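Local structure of c-di-GMP synthase (Capnocytophaga granulosa, 6WT9) at residues Tyr44-Met49 with Asn287-Val292; Asp73-Val78 with Lys151-Leu156; Leu100-Asp105 with Val187-Ala192; Gln298-Val303 with Met335-Val340. The protein makes the second messenger c-di-GMP from two GTP molecules as part of a CBASS antiphage defence system. All coordinates share one frame; numbering follows the deposited sequence.

Overall arrangement
From the N terminus, helix 40-49 opens interaction 1, which closes only when the chain reaches 287-292. Interactions 2 and 3 are nested inside this long loop. They cross: residues 73-78 and then 100-105 open them, 151-156 closes the first, and 187-192 closes the second. Their centres are 10 Å apart and they touch, joining the central sheet to helix 147-164. Interaction 4 follows in series, between helices 291-304 and 327-347. It shares helix 291-304 with interaction 1, and the two touch through Val-292 and Val-340. Interactions 1 and 4 tie up the helical part on the side of the chain's centre opposite the nucleotidyltransferase sheet.

Interaction 1 (Tyr44-Met49 with Asn287-Val292); sequences YITLAM and NKYQLV
This is a buried contact of mixed polar and apolar character between helix 40-49 and the segment leading into helix 291-304. Thr-46, Met-49 and Ile-45 face Lys-288, Tyr-289 and Val-292. The hydroxyl of Thr-46 sits at the edge of the Tyr-289 ring, close to its plane, with OG1 3.2 Å from Tyr-289 OH. Lys-288 reaches the same hydroxyl with an extended chain. Its NZ gives Thr-46 OG1 a weak hydrogen bond of 3.4 Å. The stronger polar partners lie outside: Lys-288 NZ meets Asn-33 and Asp-35, Tyr-289 OH bonds to Asp-35, and Thr-46 OG1 bonds to Leu-42 O within its own helix. The CG of Lys-288 rests over the centre of one face of the Tyr-289 ring, so the lysine chain covers the ring on its way to the threonine. Met-49 is a selenomethionine. Its chain runs straight out beyond CG (chi2 178°), which carries SE to 3.2 Å from Lys-288 O and lays CE 3.7 Å from Val-292 CG2. CE is also 3.8 Å from Leu-291 CB. Ile-45 CG2 fills in beside them, 4.1 Å from Val-292 CG2. The turn is braced by reciprocal bonds: Gln-290 N donates to Asn-287 OD1, and Asn-287 N donates to Gln-290 OE1. The first of these is an Asx motif. Helices 245-259 and 327-347 also pack on Ile-45. Such joining of N-terminal and C-terminal helices is consistent with the helical lobe of the CD-NTase fold.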
loop_
_atom_site.group_PDB
_atom_site.type_symbol
_atom_site.label_atom_id
_atom_site.label_comp_id
_atom_site.label_asym_id
_atom_site.label_seq_id
_atom_site.Cartn_x
_atom_site.Cartn_y
_atom_site.Cartn_z
ATOM N N TYR A 44 -7.161 -12.033 15.508
ATOM C CA TYR A 44 -6.682 -11.981 14.132
ATOM C C TYR A 44 -7.307 -10.819 13.374
ATOM O O TYR A 44 -6.611 -10.097 12.652
ATOM C CB TYR A 44 -6.976 -13.310 13.434
ATOM C CG TYR A 44 -6.565 -13.356 11.981
ATOM C CD1 TYR A 44 -5.227 -13.421 11.619
ATOM C CD2 TYR A 44 -7.517 -13.347 10.970
ATOM C CE1 TYR A 44 -4.848 -13.467 10.293
ATOM C CE2 TYR A 44 -7.148 -13.393 9.642
ATOM C CZ TYR A 44 -5.812 -13.454 9.308
ATOM O OH TYR A 44 -5.441 -13.500 7.984
ATOM N N ILE A 45 -8.615 -10.613 13.536
ATOM C CA ILE A 45 -9.290 -9.525 12.837
ATOM C C ILE A 45 -8.794 -8.174 13.336
ATOM O O ILE A 45 -8.527 -7.264 12.542
ATOM C CB ILE A 45 -10.816 -9.660 12.990
ATOM C CG1 ILE A 45 -11.303 -10.967 12.361
ATOM C CG2 ILE A 45 -11.526 -8.476 12.352
ATOM C CD1 ILE A 45 -12.733 -11.310 12.716
ATOM N N THR A 46 -8.656 -8.020 14.656
ATOM C CA THR A 46 -8.236 -6.735 15.209
ATOM C C THR A 46 -6.813 -6.387 14.792
ATOM O O THR A 46 -6.523 -5.230 14.465
ATOM C CB THR A 46 -8.352 -6.748 16.734
ATOM O OG1 THR A 46 -9.703 -7.040 17.113
ATOM C CG2 THR A 46 -7.962 -5.395 17.302
ATOM N N LEU A 47 -5.912 -7.371 14.793
ATOM C CA LEU A 47 -4.536 -7.097 14.394
ATOM C C LEU A 47 -4.417 -6.882 12.891
ATOM O O LEU A 47 -3.603 -6.065 12.449
ATOM C CB LEU A 47 -3.617 -8.232 14.845
ATOM C CG LEU A 47 -2.123 -7.958 14.669
ATOM C CD1 LEU A 47 -1.756 -6.624 15.299
ATOM C CD2 LEU A 47 -1.292 -9.082 15.269
ATOM N N ALA A 48 -5.221 -7.590 12.093
ATOM C CA ALA A 48 -5.180 -7.410 10.646
ATOM C C ALA A 48 -5.678 -6.037 10.220
ATOM O O ALA A 48 -5.391 -5.609 9.098
ATOM C CB ALA A 48 -5.998 -8.499 9.951
HETATM N N MSE A 49 -6.417 -5.345 11.082
HETATM C CA MSE A 49 -6.895 -4.002 10.787
HETATM C C MSE A 49 -5.989 -2.960 11.424
HETATM O O MSE A 49 -6.001 -1.792 11.038
HETATM C CB MSE A 49 -8.327 -3.821 11.285
HETATM C CG MSE A 49 -9.345 -4.687 10.574
HETATM SE SE MSE A 49 -11.141 -4.447 11.299
HETATM C CE MSE A 49 -12.121 -5.461 9.948
ATOM N N ASN A 287 -17.970 -0.289 14.159
ATOM C CA ASN A 287 -16.786 -0.690 14.901
ATOM C C ASN A 287 -15.922 -1.606 14.033
ATOM O O ASN A 287 -16.261 -1.928 12.891
ATOM C CB ASN A 287 -17.171 -1.342 16.234
ATOM C CG ASN A 287 -17.955 -2.643 16.070
ATOM O OD1 ASN A 287 -17.589 -3.523 15.291
ATOM N ND2 ASN A 287 -19.036 -2.771 16.830
ATOM N N LYS A 288 -14.788 -2.036 14.591
ATOM C CA LYS A 288 -13.821 -2.808 13.817
ATOM C C LYS A 288 -14.429 -4.100 13.285
ATOM O O LYS A 288 -14.201 -4.471 12.129
ATOM C CB LYS A 288 -12.587 -3.102 14.671
ATOM C CG LYS A 288 -12.915 -3.630 16.057
ATOM C CD LYS A 288 -11.668 -3.838 16.896
ATOM C CE LYS A 288 -12.032 -4.296 18.303
ATOM N NZ LYS A 288 -10.830 -4.586 19.131
ATOM N N TYR A 289 -15.219 -4.794 14.107
ATOM C CA TYR A 289 -15.769 -6.079 13.685
ATOM C C TYR A 289 -16.856 -5.903 12.631
ATOM O O TYR A 289 -16.969 -6.717 11.709
ATOM C CB TYR A 289 -16.306 -6.836 14.898
ATOM C CG TYR A 289 -15.250 -7.087 15.944
ATOM C CD1 TYR A 289 -13.951 -7.412 15.578
ATOM C CD2 TYR A 289 -15.544 -6.980 17.296
ATOM C CE1 TYR A 289 -12.977 -7.637 16.529
ATOM C CE2 TYR A 289 -14.578 -7.203 18.254
ATOM C CZ TYR A 289 -13.296 -7.531 17.865
ATOM O OH TYR A 289 -12.330 -7.753 18.816
ATOM N N GLN A 290 -17.658 -4.844 12.747
ATOM C CA GLN A 290 -18.722 -4.593 11.784
ATOM C C GLN A 290 -18.197 -4.194 10.412
ATOM O O GLN A 290 -18.976 -4.174 9.453
ATOM C CB GLN A 290 -19.659 -3.511 12.321
ATOM C CG GLN A 290 -20.394 -3.922 13.590
ATOM C CD GLN A 290 -20.965 -2.740 14.341
ATOM O OE1 GLN A 290 -20.504 -1.609 14.188
ATOM N NE2 GLN A 290 -21.975 -2.995 15.165
ATOM N N LEU A 291 -16.907 -3.875 10.290
ATOM C CA LEU A 291 -16.341 -3.602 8.977
ATOM C C LEU A 291 -16.276 -4.853 8.108
ATOM O O LEU A 291 -16.230 -4.733 6.878
ATOM C CB LEU A 291 -14.947 -2.988 9.119
ATOM C CG LEU A 291 -14.868 -1.659 9.874
ATOM C CD1 LEU A 291 -13.426 -1.204 10.017
ATOM C CD2 LEU A 291 -15.702 -0.595 9.172
ATOM N N VAL A 292 -16.282 -6.038 8.710
ATOM C CA VAL A 292 -16.194 -7.290 7.958
ATOM C C VAL A 292 -17.481 -7.533 7.173
ATOM O O VAL A 292 -17.402 -7.815 5.968
ATOM C CB VAL A 292 -15.858 -8.475 8.880
ATOM C CG1 VAL A 292 -15.894 -9.783 8.102
ATOM C CG2 VAL A 292 -14.494 -8.274 9.521
#

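Interaction 2 (Asp73-Val78 with Lys151-Leu156); sequences DILLDV and KNNRLL
Leu-156 carries the apolar part of this contact, meeting Ile-74 and Leu-75 of the loop between helix 54-71 and strand 78-83. Ile-74 reaches toward helix 147-164 with CG1 anti to its backbone N (chi1 -167°). Its CD1 lies 3.8 Å from Leu-156 CD2 and 3.6 Å from Leu-156 O. Leu-75 and Leu-156 run antiparallel, flank to flank, with Leu-75 CD2 3.7 Å from Leu-156 CB. The same methyl touches the amide oxygen of Asn-153.

The Asn-153 amide is the polar centre. No direct hydrogen bond spans the two segments, and two waters bridge them instead. One water takes the N-H of Leu-76 and lies 2.7 Å from Asn-153 OD1. The other receives Asn-153 ND2 at 2.8 Å and lies 3.0 Å from Asp-77 O. Both ends of this buried amide thus have a water partner, which helps to fix its rotation. Val-78 and Asn-153 extend toward each other, and Val-78 CG1 comes within 3.3 Å of Asn-153 ND2.

Strand 98-104 lies alongside: Val-102 packs on Leu-75 and Val-78. The contact packs the loop leading into strand 78-83 against helix 147-164. It belongs to the alpha/beta nucleotidyltransferase domain, in which helices pack on the central sheet.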
loop_
_atom_site.group_PDB
_atom_site.type_symbol
_atom_site.label_atom_id
_atom_site.label_comp_id
_atom_site.label_asym_id
_atom_site.label_seq_id
_atom_site.Cartn_x
_atom_site.Cartn_y
_atom_site.Cartn_z
ATOM N N ASP A 73 23.838 14.416 -3.315
ATOM C CA ASP A 73 25.259 14.632 -3.530
ATOM C C ASP A 73 25.661 14.524 -4.995
ATOM O O ASP A 73 26.841 14.704 -5.307
ATOM C CB ASP A 73 26.080 13.631 -2.707
ATOM C CG ASP A 73 25.984 13.880 -1.214
ATOM O OD1 ASP A 73 25.370 14.891 -0.814
ATOM O OD2 ASP A 73 26.527 13.062 -0.438
ATOM N N ILE A 74 24.724 14.237 -5.904
ATOM C CA ILE A 74 25.103 13.993 -7.292
ATOM C C ILE A 74 24.036 14.467 -8.276
ATOM O O ILE A 74 24.342 14.745 -9.441
ATOM C CB ILE A 74 25.431 12.501 -7.504
ATOM C CG1 ILE A 74 26.129 12.282 -8.848
ATOM C CG2 ILE A 74 24.173 11.650 -7.396
ATOM C CD1 ILE A 74 26.548 10.850 -9.094
ATOM N N LEU A 75 22.785 14.579 -7.830
ATOM C CA LEU A 75 21.682 14.912 -8.724
ATOM C C LEU A 75 21.367 16.404 -8.682
ATOM O O LEU A 75 21.416 17.034 -7.621
ATOM C CB LEU A 75 20.426 14.113 -8.372
ATOM C CG LEU A 75 20.462 12.596 -8.587
ATOM C CD1 LEU A 75 19.083 11.985 -8.331
ATOM C CD2 LEU A 75 20.954 12.252 -9.986
ATOM N N LEU A 76 21.030 16.959 -9.845
ATOM C CA LEU A 76 20.647 18.356 -9.984
ATOM C C LEU A 76 19.280 18.462 -10.648
ATOM O O LEU A 76 18.883 17.592 -11.429
ATOM C CB LEU A 76 21.673 19.140 -10.812
ATOM C CG LEU A 76 23.091 19.268 -10.259
ATOM C CD1 LEU A 76 23.964 20.059 -11.222
ATOM C CD2 LEU A 76 23.070 19.923 -8.889
ATOM N N ASP A 77 18.566 19.544 -10.322
ATOM C CA ASP A 77 17.287 19.884 -10.950
ATOM C C ASP A 77 16.241 18.790 -10.734
ATOM O O ASP A 77 15.519 18.398 -11.653
ATOM C CB ASP A 77 17.469 20.174 -12.444
ATOM C CG ASP A 77 18.594 21.150 -12.718
ATOM O OD1 ASP A 77 18.689 22.168 -12.003
ATOM O OD2 ASP A 77 19.385 20.895 -13.651
ATOM N N VAL A 78 16.158 18.295 -9.497
ATOM C CA VAL A 78 15.209 17.247 -9.143
ATOM C C VAL A 78 14.543 17.587 -7.817
ATOM O O VAL A 78 15.064 18.357 -7.007
ATOM C CB VAL A 78 15.872 15.852 -9.047
ATOM C CG1 VAL A 78 16.439 15.431 -10.393
ATOM C CG2 VAL A 78 16.955 15.850 -7.976
ATOM N N LYS A 151 17.330 10.032 -18.381
ATOM C CA LYS A 151 18.375 9.028 -18.554
ATOM C C LYS A 151 19.615 9.378 -17.740
ATOM O O LYS A 151 20.247 8.498 -17.144
ATOM C CB LYS A 151 18.720 8.895 -20.038
ATOM C CG LYS A 151 19.865 7.951 -20.350
ATOM C CD LYS A 151 20.155 7.942 -21.843
ATOM C CE LYS A 151 21.403 7.145 -22.165
ATOM N NZ LYS A 151 21.609 7.013 -23.633
ATOM N N ASN A 152 19.970 10.665 -17.695
ATOM C CA ASN A 152 21.123 11.098 -16.910
ATOM C C ASN A 152 20.895 10.859 -15.421
ATOM O O ASN A 152 21.771 10.331 -14.724
ATOM C CB ASN A 152 21.417 12.574 -17.189
ATOM C CG ASN A 152 22.516 13.132 -16.302
ATOM O OD1 ASN A 152 23.672 12.716 -16.391
ATOM N ND2 ASN A 152 22.163 14.089 -15.452
ATOM N N ASN A 153 19.719 11.240 -14.916
ATOM C CA ASN A 153 19.410 11.022 -13.505
ATOM C C ASN A 153 19.403 9.542 -13.152
ATOM O O ASN A 153 19.789 9.171 -12.038
ATOM C CB ASN A 153 18.064 11.655 -13.153
ATOM C CG ASN A 153 18.128 13.168 -13.109
ATOM O OD1 ASN A 153 19.201 13.750 -12.941
ATOM N ND2 ASN A 153 16.977 13.816 -13.256
ATOM N N ARG A 154 18.971 8.685 -14.079
ATOM C CA ARG A 154 18.979 7.249 -13.821
ATOM C C ARG A 154 20.404 6.715 -13.739
ATOM O O ARG A 154 20.735 5.937 -12.838
ATOM C CB ARG A 154 18.187 6.518 -14.908
ATOM C CG ARG A 154 18.213 5.000 -14.799
ATOM C CD ARG A 154 17.669 4.530 -13.461
ATOM N NE ARG A 154 16.987 3.242 -13.562
ATOM C CZ ARG A 154 17.570 2.064 -13.359
ATOM N NH1 ARG A 154 18.852 2.004 -13.042
ATOM N NH2 ARG A 154 16.868 0.946 -13.472
ATOM N N LEU A 155 21.266 7.130 -14.672
ATOM C CA LEU A 155 22.652 6.672 -14.655
ATOM C C LEU A 155 23.411 7.235 -13.458
ATOM O O LEU A 155 24.221 6.531 -12.844
ATOM C CB LEU A 155 23.347 7.056 -15.962
ATOM C CG LEU A 155 22.874 6.326 -17.221
ATOM C CD1 LEU A 155 23.516 6.927 -18.460
ATOM C CD2 LEU A 155 23.181 4.838 -17.125
ATOM N N LEU A 156 23.165 8.500 -13.109
ATOM C CA LEU A 156 23.846 9.088 -11.960
ATOM C C LEU A 156 23.372 8.458 -10.658
ATOM O O LEU A 156 24.166 8.273 -9.728
ATOM C CB LEU A 156 23.630 10.601 -11.934
ATOM C CG LEU A 156 24.369 11.422 -12.993
ATOM C CD1 LEU A 156 23.969 12.886 -12.909
ATOM C CD2 LEU A 156 25.873 11.269 -12.837
HETATM O O HOH W 1 21.120 15.522 -12.386
HETATM O O HOH W 2 16.967 16.559 -13.458
#

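Interaction 3 (Leu100-Asp105 with Val187-Ala192)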
loop_
_atom_site.group_PDB
_atom_site.type_symbol
_atom_site.label_atom_id
_atom_site.label_comp_id
_atom_site.label_asym_id
_atom_site.label_seq_id
_atom_site.Cartn_x
_atom_site.Cartn_y
_atom_site.Cartn_z
ATOM N N LEU A 100 11.089 5.915 -3.382
ATOM C CA LEU A 100 11.563 7.288 -3.473
ATOM C C LEU A 100 11.458 7.740 -4.922
ATOM O O LEU A 100 12.127 7.179 -5.798
ATOM C CB LEU A 100 13.004 7.402 -2.976
ATOM C CG LEU A 100 13.663 8.763 -3.188
ATOM C CD1 LEU A 100 12.978 9.822 -2.342
ATOM C CD2 LEU A 100 15.147 8.691 -2.880
ATOM N N LEU A 101 10.622 8.745 -5.170
ATOM C CA LEU A 101 10.444 9.293 -6.507
ATOM C C LEU A 101 11.417 10.443 -6.732
ATOM O O LEU A 101 11.523 11.347 -5.897
ATOM C CB LEU A 101 9.005 9.769 -6.709
ATOM C CG LEU A 101 7.950 8.676 -6.880
ATOM C CD1 LEU A 101 6.556 9.270 -6.867
ATOM C CD2 LEU A 101 8.188 7.924 -8.173
ATOM N N VAL A 102 12.127 10.399 -7.855
ATOM C CA VAL A 102 13.062 11.446 -8.252
ATOM C C VAL A 102 12.456 12.133 -9.470
ATOM O O VAL A 102 12.507 11.604 -10.585
ATOM C CB VAL A 102 14.458 10.889 -8.555
ATOM C CG1 VAL A 102 15.422 12.020 -8.866
ATOM C CG2 VAL A 102 14.962 10.048 -7.387
ATOM N N ILE A 103 11.880 13.313 -9.263
ATOM C CA ILE A 103 11.081 13.995 -10.273
ATOM C C ILE A 103 11.840 15.225 -10.750
ATOM O O ILE A 103 12.255 16.060 -9.937
ATOM C CB ILE A 103 9.697 14.378 -9.721
ATOM C CG1 ILE A 103 9.144 13.243 -8.857
ATOM C CG2 ILE A 103 8.736 14.695 -10.858
ATOM C CD1 ILE A 103 7.801 13.546 -8.226
ATOM N N SER A 104 12.011 15.340 -12.067
ATOM C CA SER A 104 12.727 16.472 -12.641
ATOM C C SER A 104 11.883 17.738 -12.583
ATOM O O SER A 104 10.673 17.712 -12.826
ATOM C CB SER A 104 13.118 16.179 -14.089
ATOM O OG SER A 104 14.115 15.176 -14.161
ATOM N N ASP A 105 12.538 18.859 -12.275
ATOM C CA ASP A 105 11.881 20.157 -12.201
ATOM C C ASP A 105 11.578 20.753 -13.569
ATOM O O ASP A 105 11.103 21.892 -13.637
ATOM C CB ASP A 105 12.746 21.136 -11.403
ATOM C CG ASP A 105 13.167 20.578 -10.061
ATOM O OD1 ASP A 105 12.747 19.450 -9.732
ATOM O OD2 ASP A 105 13.920 21.265 -9.339
ATOM N N VAL A 187 14.735 0.210 -0.099
ATOM C CA VAL A 187 14.216 1.420 -0.727
ATOM C C VAL A 187 14.280 1.238 -2.237
ATOM O O VAL A 187 15.322 0.846 -2.777
ATOM C CB VAL A 187 15.003 2.679 -0.307
ATOM C CG1 VAL A 187 14.457 3.912 -1.016
ATOM C CG2 VAL A 187 14.961 2.869 1.204
ATOM N N ASP A 188 13.173 1.515 -2.917
ATOM C CA ASP A 188 13.139 1.557 -4.372
ATOM C C ASP A 188 13.193 3.008 -4.831
ATOM O O ASP A 188 12.555 3.882 -4.237
ATOM C CB ASP A 188 11.883 0.875 -4.918
ATOM C CG ASP A 188 11.880 -0.623 -4.675
ATOM O OD1 ASP A 188 12.781 -1.112 -3.963
ATOM O OD2 ASP A 188 10.980 -1.314 -5.200
ATOM N N ILE A 189 13.963 3.260 -5.887
ATOM C CA ILE A 189 14.197 4.606 -6.395
ATOM C C ILE A 189 13.686 4.662 -7.827
ATOM O O ILE A 189 14.150 3.903 -8.686
ATOM C CB ILE A 189 15.684 4.995 -6.323
ATOM C CG1 ILE A 189 16.168 5.035 -4.870
ATOM C CG2 ILE A 189 15.919 6.338 -6.999
ATOM C CD1 ILE A 189 16.724 3.718 -4.357
ATOM N N VAL A 190 12.746 5.567 -8.087
ATOM C CA VAL A 190 12.073 5.671 -9.376
ATOM C C VAL A 190 12.363 7.042 -9.975
ATOM O O VAL A 190 12.263 8.061 -9.284
ATOM C CB VAL A 190 10.558 5.442 -9.234
ATOM C CG1 VAL A 190 9.868 5.572 -10.579
ATOM C CG2 VAL A 190 10.284 4.077 -8.620
ATOM N N ILE A 191 12.713 7.062 -11.261
ATOM C CA ILE A 191 13.028 8.285 -11.990
ATOM C C ILE A 191 11.805 8.693 -12.799
ATOM O O ILE A 191 11.250 7.879 -13.546
ATOM C CB ILE A 191 14.249 8.082 -12.905
ATOM C CG1 ILE A 191 15.434 7.529 -12.108
ATOM C CG2 ILE A 191 14.621 9.378 -13.607
ATOM C CD1 ILE A 191 15.858 8.403 -10.948
ATOM N N ALA A 192 11.386 9.951 -12.665
ATOM C CA ALA A 192 10.172 10.414 -13.323
ATOM C C ALA A 192 10.269 11.912 -13.590
ATOM O O ALA A 192 11.235 12.576 -13.199
ATOM C CB ALA A 192 8.934 10.083 -12.481
#
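Val-102 and Ile-191 leave neighbouring parallel strands on the same face and run alongside each other. The second torsion of Ile-191 (chi2 -58°) bends its chain and brings CD1 to 3.7 Å from Val-102 CB. Val-102 also leans back along the partner strand, where its CG2 crosses Ile-189 at 3.9 Å from Ile-189 CG2. Leu-100 is on this same face. Its CD2 is 4.3 Å from Ile-189 CG1.

Leu-101, Ile-103, Val-190 and Ala-192 occupy the other face. Leu-101 runs alongside Val-190 in the same direction, with CD2 3.6 Å from Val-190 CB.

The strands run 20° from exactly parallel and pair Leu-100 with Ile-189 through Ile-103 with Ala-192. Strands 98-104 and 185-194 form the parallel pair in the otherwise antiparallel mixed sheet of the nucleotidyltransferase fold. The hydrogen bonds alternate in direction. Leu-100 N gives to Asp-188 O at 2.6 Å, and Val-190 N gives to Leu-100 O. Val-102 N gives to Val-190 O at 2.7 Å, and Ala-192 N gives to Val-102 O. A longer bond of 3.1 Å, from Ser-104 N to Ala-192 O, follows.

Helices 54-71 and 147-164 cover the face of Ile-189: Val-67 and Leu-161 both touch it. Strand 212-216, the antiparallel neighbour of 185-194 in the same sheet, brings Ile-212 to Leu-101 and Ile-214 to Val-190 and Ala-192.

Interaction 4 (Gln298-Val303 with Met335-Val340); sequences QLNELV and MLLQEV
Leu-299 and Leu-337 interlock between helices 291-304 and 327-347. Leu-299 CB touches Leu-337 CD1 at 3.7 Å. The branch of Leu-299 goes further in: CD2 is 3.8 Å from Leu-336 CG and 3.7 Å from Val-340 CG2, meeting the valine at about a right angle. A first torsion well off the usual staggered value (chi1 -92°) places CD2 against these two residues. Leu-337 answers from the other helix. Its CG is anti to the backbone N (chi1 176°), and its two methyls both lie against the helix at Asn-300. CD1 is 3.7 Å from Asn-300 N, and CD2 reaches on to Val-303 CG2 at 3.9 Å.

The packing is mainly apolar; no hydrogen bond crosses the two segments. Leu-333 also touches Leu-299. The leucine therefore sits among Leu-333, Leu-336, Leu-337 and Val-340, which fits knobs-into-holes packing.

The axes of the two helical segments approach to 9.6 Å and run roughly antiparallel, 149° between their directions. Ile-274 of helix 268-276 touches Leu-299, and Ile-264 and Leu-266 of a loop touch Leu-336.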
loop_
_atom_site.group_PDB
_atom_site.type_symbol
_atom_site.label_atom_id
_atom_site.label_comp_id
_atom_site.label_asym_id
_atom_site.label_seq_id
_atom_site.Cartn_x
_atom_site.Cartn_y
_atom_site.Cartn_z
ATOM N N GLN A 298 -19.793 -5.209 0.008
ATOM C CA GLN A 298 -19.155 -4.556 -1.130
ATOM C C GLN A 298 -18.600 -5.580 -2.113
ATOM O O GLN A 298 -18.833 -5.486 -3.324
ATOM C CB GLN A 298 -18.049 -3.620 -0.644
ATOM C CG GLN A 298 -17.103 -3.141 -1.745
ATOM C CD GLN A 298 -17.712 -2.069 -2.637
ATOM O OE1 GLN A 298 -18.885 -1.720 -2.505
ATOM N NE2 GLN A 298 -16.906 -1.533 -3.547
ATOM N N LEU A 299 -17.860 -6.569 -1.609
ATOM C CA LEU A 299 -17.275 -7.574 -2.494
ATOM C C LEU A 299 -18.354 -8.418 -3.160
ATOM O O LEU A 299 -18.246 -8.752 -4.345
ATOM C CB LEU A 299 -16.301 -8.459 -1.717
ATOM C CG LEU A 299 -14.829 -8.034 -1.693
ATOM C CD1 LEU A 299 -14.656 -6.619 -1.163
ATOM C CD2 LEU A 299 -14.014 -9.015 -0.866
ATOM N N ASN A 300 -19.405 -8.770 -2.417
ATOM C CA ASN A 300 -20.496 -9.535 -3.011
ATOM C C ASN A 300 -21.215 -8.723 -4.080
ATOM O O ASN A 300 -21.597 -9.258 -5.126
ATOM C CB ASN A 300 -21.471 -9.984 -1.922
ATOM C CG ASN A 300 -22.408 -11.077 -2.393
ATOM O OD1 ASN A 300 -22.141 -11.756 -3.384
ATOM N ND2 ASN A 300 -23.511 -11.258 -1.680
ATOM N N GLU A 301 -21.395 -7.421 -3.841
ATOM C CA GLU A 301 -22.067 -6.579 -4.823
ATOM C C GLU A 301 -21.229 -6.401 -6.083
ATOM O O GLU A 301 -21.783 -6.303 -7.183
ATOM C CB GLU A 301 -22.401 -5.220 -4.208
ATOM C CG GLU A 301 -23.277 -4.341 -5.086
ATOM C CD GLU A 301 -23.683 -3.051 -4.400
ATOM O OE1 GLU A 301 -23.234 -2.812 -3.258
ATOM O OE2 GLU A 301 -24.454 -2.275 -5.005
ATOM N N LEU A 302 -19.900 -6.356 -5.948
ATOM C CA LEU A 302 -19.043 -6.261 -7.126
ATOM C C LEU A 302 -19.119 -7.529 -7.967
ATOM O O LEU A 302 -19.186 -7.461 -9.200
ATOM C CB LEU A 302 -17.601 -5.981 -6.707
ATOM C CG LEU A 302 -17.280 -4.576 -6.192
ATOM C CD1 LEU A 302 -15.934 -4.557 -5.485
ATOM C CD2 LEU A 302 -17.294 -3.573 -7.336
ATOM N N VAL A 303 -19.108 -8.697 -7.320
ATOM C CA VAL A 303 -19.183 -9.953 -8.058
ATOM C C VAL A 303 -20.567 -10.146 -8.665
ATOM O O VAL A 303 -20.706 -10.757 -9.733
ATOM C CB VAL A 303 -18.795 -11.125 -7.135
ATOM C CG1 VAL A 303 -18.897 -12.454 -7.869
ATOM C CG2 VAL A 303 -17.389 -10.922 -6.592
HETATM N N MSE A 335 -12.190 -15.011 -5.198
HETATM C CA MSE A 335 -11.463 -15.736 -4.160
HETATM C C MSE A 335 -11.309 -14.894 -2.899
HETATM O O MSE A 335 -11.326 -15.420 -1.787
HETATM C CB MSE A 335 -10.086 -16.179 -4.661
HETATM C CG MSE A 335 -10.125 -17.144 -5.836
HETATM SE SE MSE A 335 -11.557 -18.463 -5.719
HETATM C CE MSE A 335 -11.030 -19.391 -4.096
ATOM N N LEU A 336 -11.154 -13.580 -3.078
ATOM C CA LEU A 336 -11.110 -12.684 -1.926
ATOM C C LEU A 336 -12.465 -12.628 -1.231
ATOM O O LEU A 336 -12.537 -12.522 -0.001
ATOM C CB LEU A 336 -10.662 -11.289 -2.362
ATOM C CG LEU A 336 -10.461 -10.246 -1.264
ATOM C CD1 LEU A 336 -9.418 -10.715 -0.261
ATOM C CD2 LEU A 336 -10.059 -8.911 -1.872
ATOM N N LEU A 337 -13.552 -12.704 -2.005
ATOM C CA LEU A 337 -14.884 -12.775 -1.414
ATOM C C LEU A 337 -15.052 -14.038 -0.577
ATOM O O LEU A 337 -15.717 -14.017 0.466
ATOM C CB LEU A 337 -15.942 -12.711 -2.513
ATOM C CG LEU A 337 -17.402 -12.859 -2.084
ATOM C CD1 LEU A 337 -17.771 -11.793 -1.066
ATOM C CD2 LEU A 337 -18.313 -12.790 -3.296
ATOM N N GLN A 338 -14.458 -15.151 -1.022
ATOM C CA GLN A 338 -14.494 -16.376 -0.228
ATOM C C GLN A 338 -13.846 -16.167 1.134
ATOM O O GLN A 338 -14.392 -16.586 2.161
ATOM C CB GLN A 338 -13.790 -17.513 -0.971
ATOM C CG GLN A 338 -14.148 -17.643 -2.443
ATOM C CD GLN A 338 -15.522 -18.236 -2.673
ATOM O OE1 GLN A 338 -16.178 -18.697 -1.737
ATOM N NE2 GLN A 338 -15.966 -18.229 -3.925
ATOM N N GLU A 339 -12.681 -15.516 1.161
ATOM C CA GLU A 339 -11.977 -15.304 2.422
ATOM C C GLU A 339 -12.785 -14.426 3.369
ATOM O O GLU A 339 -12.879 -14.716 4.567
ATOM C CB GLU A 339 -10.604 -14.687 2.155
ATOM C CG GLU A 339 -9.711 -15.526 1.250
ATOM C CD GLU A 339 -9.253 -16.814 1.909
ATOM O OE1 GLU A 339 -9.175 -16.852 3.155
ATOM O OE2 GLU A 339 -8.975 -17.789 1.180
ATOM N N VAL A 340 -13.371 -13.344 2.852
ATOM C CA VAL A 340 -14.188 -12.473 3.691
ATOM C C VAL A 340 -15.420 -13.218 4.186
ATOM O O VAL A 340 -15.810 -13.095 5.354
ATOM C CB VAL A 340 -14.570 -11.196 2.923
ATOM C CG1 VAL A 340 -15.485 -10.320 3.768
ATOM C CG2 VAL A 340 -13.319 -10.432 2.516
#